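Local coordinates for uncharacterized protein (Legionella pneumophila subsp. pneumophila str. Philadelphia 1, PDB 4RXV) that is of unknown function but carries an N-terminal RavJ-type peptidase domain of the papain-like clan CA, consistent with a protease-related bacterial effector, at residues 72-77 with 208-213; 123-128 with 140-145. One frame throughout, in Å; residues are numbered along the deposited sequence. Where two conformers were deposited one is given.

How the interactions relate
Interaction 2 is the buried pairing of the two strands of a beta hairpin, its centre about 9 Å from the centre of the chain; interaction 1 lies nearer the surface, about 16 Å from that centre. Their own centres are about 12 Å apart. Along the chain, the hairpin is nested within the loop that interaction 1 closes by bringing 72-77 to 208-213. They also touch directly: Tyr77 OH packs 3.8 Å from Val127 CG2, and Ala208 CB comes within 4.1 Å of Asp124 CG. Helix 105-114 is common to both: its Leu114 touches Ala74 and Leu213 of interaction 1 and Val125 of interaction 2.

Interaction 1 of 2, residues 72-77 with 208-213; sequences KSAQEY and ALDESL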
# COMPACT_ATOMS: atom_id res chain seq x y z
N LYS A 72 1.15 11.37 -9.31
CA LYS A 72 0.99 12.69 -8.72
C LYS A 72 -0.46 13.14 -8.68
O LYS A 72 -0.70 14.28 -8.36
CB LYS A 72 1.87 13.73 -9.43
CG LYS A 72 3.36 13.39 -9.33
CD LYS A 72 4.26 14.44 -9.95
CE LYS A 72 5.72 13.98 -9.96
NZ LYS A 72 6.39 14.17 -8.64
N SER A 73 -1.41 12.23 -8.96
CA SER A 73 -2.83 12.54 -8.95
C SER A 73 -3.62 11.42 -8.31
O SER A 73 -3.25 10.24 -8.42
CB SER A 73 -3.35 12.77 -10.38
OG SER A 73 -3.50 11.55 -11.08
N ALA A 74 -4.73 11.77 -7.69
CA ALA A 74 -5.58 10.79 -7.05
C ALA A 74 -6.07 9.72 -8.01
O ALA A 74 -6.08 8.54 -7.68
CB ALA A 74 -6.75 11.47 -6.34
N GLN A 75 -6.47 10.12 -9.22
CA GLN A 75 -7.01 9.16 -10.17
C GLN A 75 -5.96 8.09 -10.53
O GLN A 75 -6.31 6.93 -10.78
CB GLN A 75 -7.56 9.84 -11.43
CG GLN A 75 -8.25 8.89 -12.38
CD GLN A 75 -9.52 8.27 -11.79
OE1 GLN A 75 -10.19 8.89 -10.98
NE2 GLN A 75 -9.84 7.05 -12.19
N GLU A 76 -4.68 8.46 -10.60
CA GLU A 76 -3.65 7.46 -10.88
C GLU A 76 -3.58 6.38 -9.82
O GLU A 76 -3.38 5.22 -10.13
CB GLU A 76 -2.29 8.11 -11.02
CG GLU A 76 -2.10 8.88 -12.31
CD GLU A 76 -0.86 9.70 -12.21
OE1 GLU A 76 0.22 9.17 -12.56
OE2 GLU A 76 -0.95 10.86 -11.77
N TYR A 77 -3.75 6.76 -8.56
CA TYR A 77 -3.74 5.77 -7.48
C TYR A 77 -4.95 4.85 -7.57
O TYR A 77 -4.84 3.64 -7.38
CB TYR A 77 -3.65 6.45 -6.13
CG TYR A 77 -2.32 7.11 -5.89
CD1 TYR A 77 -1.19 6.34 -5.61
CD2 TYR A 77 -2.17 8.48 -5.95
CE1 TYR A 77 0.04 6.92 -5.41
CE2 TYR A 77 -0.93 9.08 -5.76
CZ TYR A 77 0.18 8.28 -5.48
OH TYR A 77 1.44 8.80 -5.30
N ALA A 208 -3.81 16.74 -0.29
CA ALA A 208 -4.11 18.11 0.09
C ALA A 208 -3.56 19.14 -0.89
O ALA A 208 -4.02 20.28 -0.90
CB ALA A 208 -3.56 18.38 1.49
N LEU A 209 -2.55 18.77 -1.67
CA LEU A 209 -1.92 19.63 -2.67
C LEU A 209 -2.34 19.29 -4.09
O LEU A 209 -1.87 19.92 -5.03
CB LEU A 209 -0.39 19.54 -2.57
CG LEU A 209 0.17 19.97 -1.22
CD1 LEU A 209 1.66 19.76 -1.17
CD2 LEU A 209 -0.18 21.41 -0.91
N ASP A 210 -3.25 18.34 -4.27
CA ASP A 210 -3.63 17.83 -5.57
C ASP A 210 -4.90 18.55 -6.04
O ASP A 210 -6.00 18.29 -5.54
CB ASP A 210 -3.88 16.32 -5.41
CG ASP A 210 -4.31 15.63 -6.68
OD1 ASP A 210 -4.46 16.31 -7.72
OD2 ASP A 210 -4.50 14.38 -6.62
N GLU A 211 -4.77 19.43 -7.02
CA GLU A 211 -5.91 20.20 -7.50
C GLU A 211 -6.98 19.35 -8.19
O GLU A 211 -8.12 19.79 -8.30
CB GLU A 211 -5.44 21.30 -8.46
CG GLU A 211 -4.63 22.39 -7.75
CD GLU A 211 -4.16 23.49 -8.66
OE1 GLU A 211 -4.09 23.28 -9.90
OE2 GLU A 211 -3.85 24.59 -8.13
N SER A 212 -6.62 18.14 -8.60
CA SER A 212 -7.54 17.22 -9.26
C SER A 212 -8.37 16.42 -8.28
O SER A 212 -9.26 15.69 -8.71
CB SER A 212 -6.78 16.28 -10.20
OG SER A 212 -6.12 15.22 -9.51
N LEU A 213 -8.08 16.52 -6.99
CA LEU A 213 -8.74 15.62 -6.04
C LEU A 213 -10.26 15.78 -6.05
O LEU A 213 -11.02 14.81 -6.07
CB LEU A 213 -8.20 15.86 -4.64
CG LEU A 213 -8.86 15.01 -3.55
CD1 LEU A 213 -8.56 13.54 -3.71
CD2 LEU A 213 -8.46 15.54 -2.20
O HOH W 1 -7.15 12.81 -9.94
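Ala74 and Leu213 bring their CA atoms within 5.9 Å where the start of helix 74-84 meets the type I turn running from Asp210 to Leu213. The one direct hydrogen bond across the contact comes from the first turn of the helix: Ala74 N donates to Asp210 OD2 at 2.8 Å, meeting that oxygen nearly along its C-O axis, although the hydrogen bond is bent, with an N-H...O angle of 138°. Asp210 reaches the helix start because CG swings opposite its own backbone N (chi1 179°). The other oxygen stays at home: OD1 accepts from Ser212 N, closing an Asx turn, and also from Ser212 OG at 2.7 Å, on its syn side but 22° out of the carboxylate plane. A water continues this route, donating to Ser212 OG and accepting from Gln75 N, so the next helix amide is tied to the turn indirectly. Tyr205 OH is a second partner of Asp210 OD2.

Beside the polar contact, Ala74 CB meets the CD1 branch of Leu213 at 3.8 Å, and Leu114 of helix 105-114 touches both side chains. Ser73 is the N-cap; its OG accepts a weak bond from Glu76 N. Ser73 OG also donates to Glu76 OE2 at 2.7 Å, which accepts through its anti lone pair, while Lys72 N approaches OE2 from above the carboxylate plane. Glu76 thus folds back over the helix start without touching 208-213.

Between them, the Asp210 and Ser73 side chains and the water engage the amides of Ala74, Glu76 and Gln75, all at the beginning of the helix. The bonds to both oxygens hold the Asp210 carboxylate in position, and these donors, together with the partial positive charge of the helix N-terminus, would be expected to favour its ionised form.

Interaction 2 of 2, residues 123-128 with 140-145; sequences YDVAVI and NITLLV
Asp124 and Val145 pair through two backbone hydrogen bonds at one end of a beta hairpin, the antiparallel strands 123-133 and 136-146 at the middle of a four-stranded sheet. Ala126 with Leu143 and Ile128 with Ile141 are likewise joined by two hydrogen bonds each, six in all; Leu143 N to Ala126 O is short and nearly straight, 2.8 Å and 173°.

The tighter packing is around Ile128, on the face it shares with Ile141 and Leu143. Ile128 sets CG1 between its backbone N and carbonyl carbon (chi1 70°), which brings that atom to 3.8 Å from Ile141 CB; its other branch, CG2, meets Leu143 CD1 at 3.8 Å, the two side chains crossing at about a right angle. The middle of the other face is looser: Val125 CG1 and Thr142 CG2 stay 4.1 Å apart. Helix 105-114 packs against that face through Leu114, Tyr107 and Ala110, and Ala106 O bonds Thr142 OG1, as would suit the clan CA peptidase family to which the domain is assigned.

Asn140, the one partly exposed residue here, holds OD1 near Ile128 O without bonding it, and turns ND2 to Ser103 O. At the opposite end Leu144 CB sits over one face of the Tyr123 ring in a CH-pi contact, 4.2 Å from the ring centroid.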
# COMPACT_ATOMS: atom_id res chain seq x y z
N TYR A 123 -9.78 12.45 6.46
CA TYR A 123 -8.34 12.37 6.32
C TYR A 123 -7.90 12.90 4.98
O TYR A 123 -8.60 12.78 4.00
CB TYR A 123 -7.88 10.90 6.42
CG TYR A 123 -8.04 10.26 7.78
CD1 TYR A 123 -7.14 10.53 8.79
CD2 TYR A 123 -9.07 9.38 8.06
CE1 TYR A 123 -7.27 9.93 10.04
CE2 TYR A 123 -9.21 8.81 9.30
CZ TYR A 123 -8.31 9.09 10.29
OH TYR A 123 -8.49 8.49 11.52
N ASP A 124 -6.68 13.44 4.96
CA ASP A 124 -5.93 13.60 3.73
C ASP A 124 -5.04 12.36 3.55
O ASP A 124 -4.76 11.63 4.51
CB ASP A 124 -5.06 14.86 3.79
CG ASP A 124 -5.87 16.13 3.96
OD1 ASP A 124 -6.82 16.33 3.18
OD2 ASP A 124 -5.51 16.97 4.82
N VAL A 125 -4.63 12.10 2.31
CA VAL A 125 -3.82 10.92 1.98
C VAL A 125 -2.47 11.40 1.52
O VAL A 125 -2.36 12.38 0.78
CB VAL A 125 -4.51 10.08 0.89
CG1 VAL A 125 -3.64 8.90 0.49
CG2 VAL A 125 -5.84 9.57 1.39
N ALA A 126 -1.41 10.72 1.96
CA ALA A 126 -0.08 11.01 1.47
C ALA A 126 0.62 9.71 1.12
O ALA A 126 0.28 8.65 1.65
CB ALA A 126 0.74 11.78 2.49
N VAL A 127 1.60 9.80 0.25
CA VAL A 127 2.46 8.65 -0.07
C VAL A 127 3.89 9.09 0.13
O VAL A 127 4.29 10.17 -0.35
CB VAL A 127 2.22 8.13 -1.50
CG1 VAL A 127 3.13 6.92 -1.79
CG2 VAL A 127 0.77 7.77 -1.70
N ILE A 128 4.63 8.31 0.88
CA ILE A 128 5.98 8.64 1.30
C ILE A 128 6.96 7.55 0.91
O ILE A 128 6.63 6.36 0.84
CB ILE A 128 6.06 8.89 2.84
CG1 ILE A 128 5.89 7.59 3.64
CG2 ILE A 128 5.04 9.94 3.26
CD1 ILE A 128 6.06 7.75 5.17
N ASN A 140 7.86 2.46 -0.22
CA ASN A 140 6.83 3.49 -0.13
C ASN A 140 5.73 3.04 0.81
O ASN A 140 5.43 1.84 0.93
CB ASN A 140 6.31 3.88 -1.49
CG ASN A 140 7.42 4.48 -2.36
OD1 ASN A 140 8.26 5.22 -1.87
ND2 ASN A 140 7.43 4.13 -3.62
N ILE A 141 5.15 4.00 1.51
CA ILE A 141 4.11 3.78 2.51
C ILE A 141 3.03 4.81 2.29
O ILE A 141 3.31 5.96 1.94
CB ILE A 141 4.71 3.94 3.95
CG1 ILE A 141 5.76 2.84 4.19
CG2 ILE A 141 3.62 3.91 4.99
CD1 ILE A 141 6.52 3.02 5.50
N THR A 142 1.78 4.44 2.53
CA THR A 142 0.64 5.35 2.46
C THR A 142 0.29 5.82 3.85
O THR A 142 0.32 5.04 4.80
CB THR A 142 -0.49 4.70 1.69
OG1 THR A 142 -0.06 4.60 0.33
CG2 THR A 142 -1.80 5.48 1.74
N LEU A 143 -0.05 7.11 3.96
CA LEU A 143 -0.48 7.71 5.22
C LEU A 143 -1.88 8.28 5.09
O LEU A 143 -2.25 8.84 4.06
CB LEU A 143 0.43 8.85 5.68
CG LEU A 143 1.92 8.55 5.80
CD1 LEU A 143 2.66 9.84 6.17
CD2 LEU A 143 2.17 7.45 6.79
N LEU A 144 -2.61 8.16 6.19
CA LEU A 144 -3.83 8.94 6.44
C LEU A 144 -3.51 9.99 7.48
O LEU A 144 -3.12 9.64 8.59
CB LEU A 144 -4.95 8.03 6.94
CG LEU A 144 -5.46 7.03 5.90
CD1 LEU A 144 -6.15 5.85 6.58
CD2 LEU A 144 -6.41 7.69 4.94
N VAL A 145 -3.60 11.26 7.11
CA VAL A 145 -3.30 12.33 8.06
C VAL A 145 -4.58 13.10 8.35
O VAL A 145 -5.39 13.32 7.47
CB VAL A 145 -2.18 13.28 7.57
CG1 VAL A 145 -0.85 12.50 7.45
CG2 VAL A 145 -2.53 13.96 6.26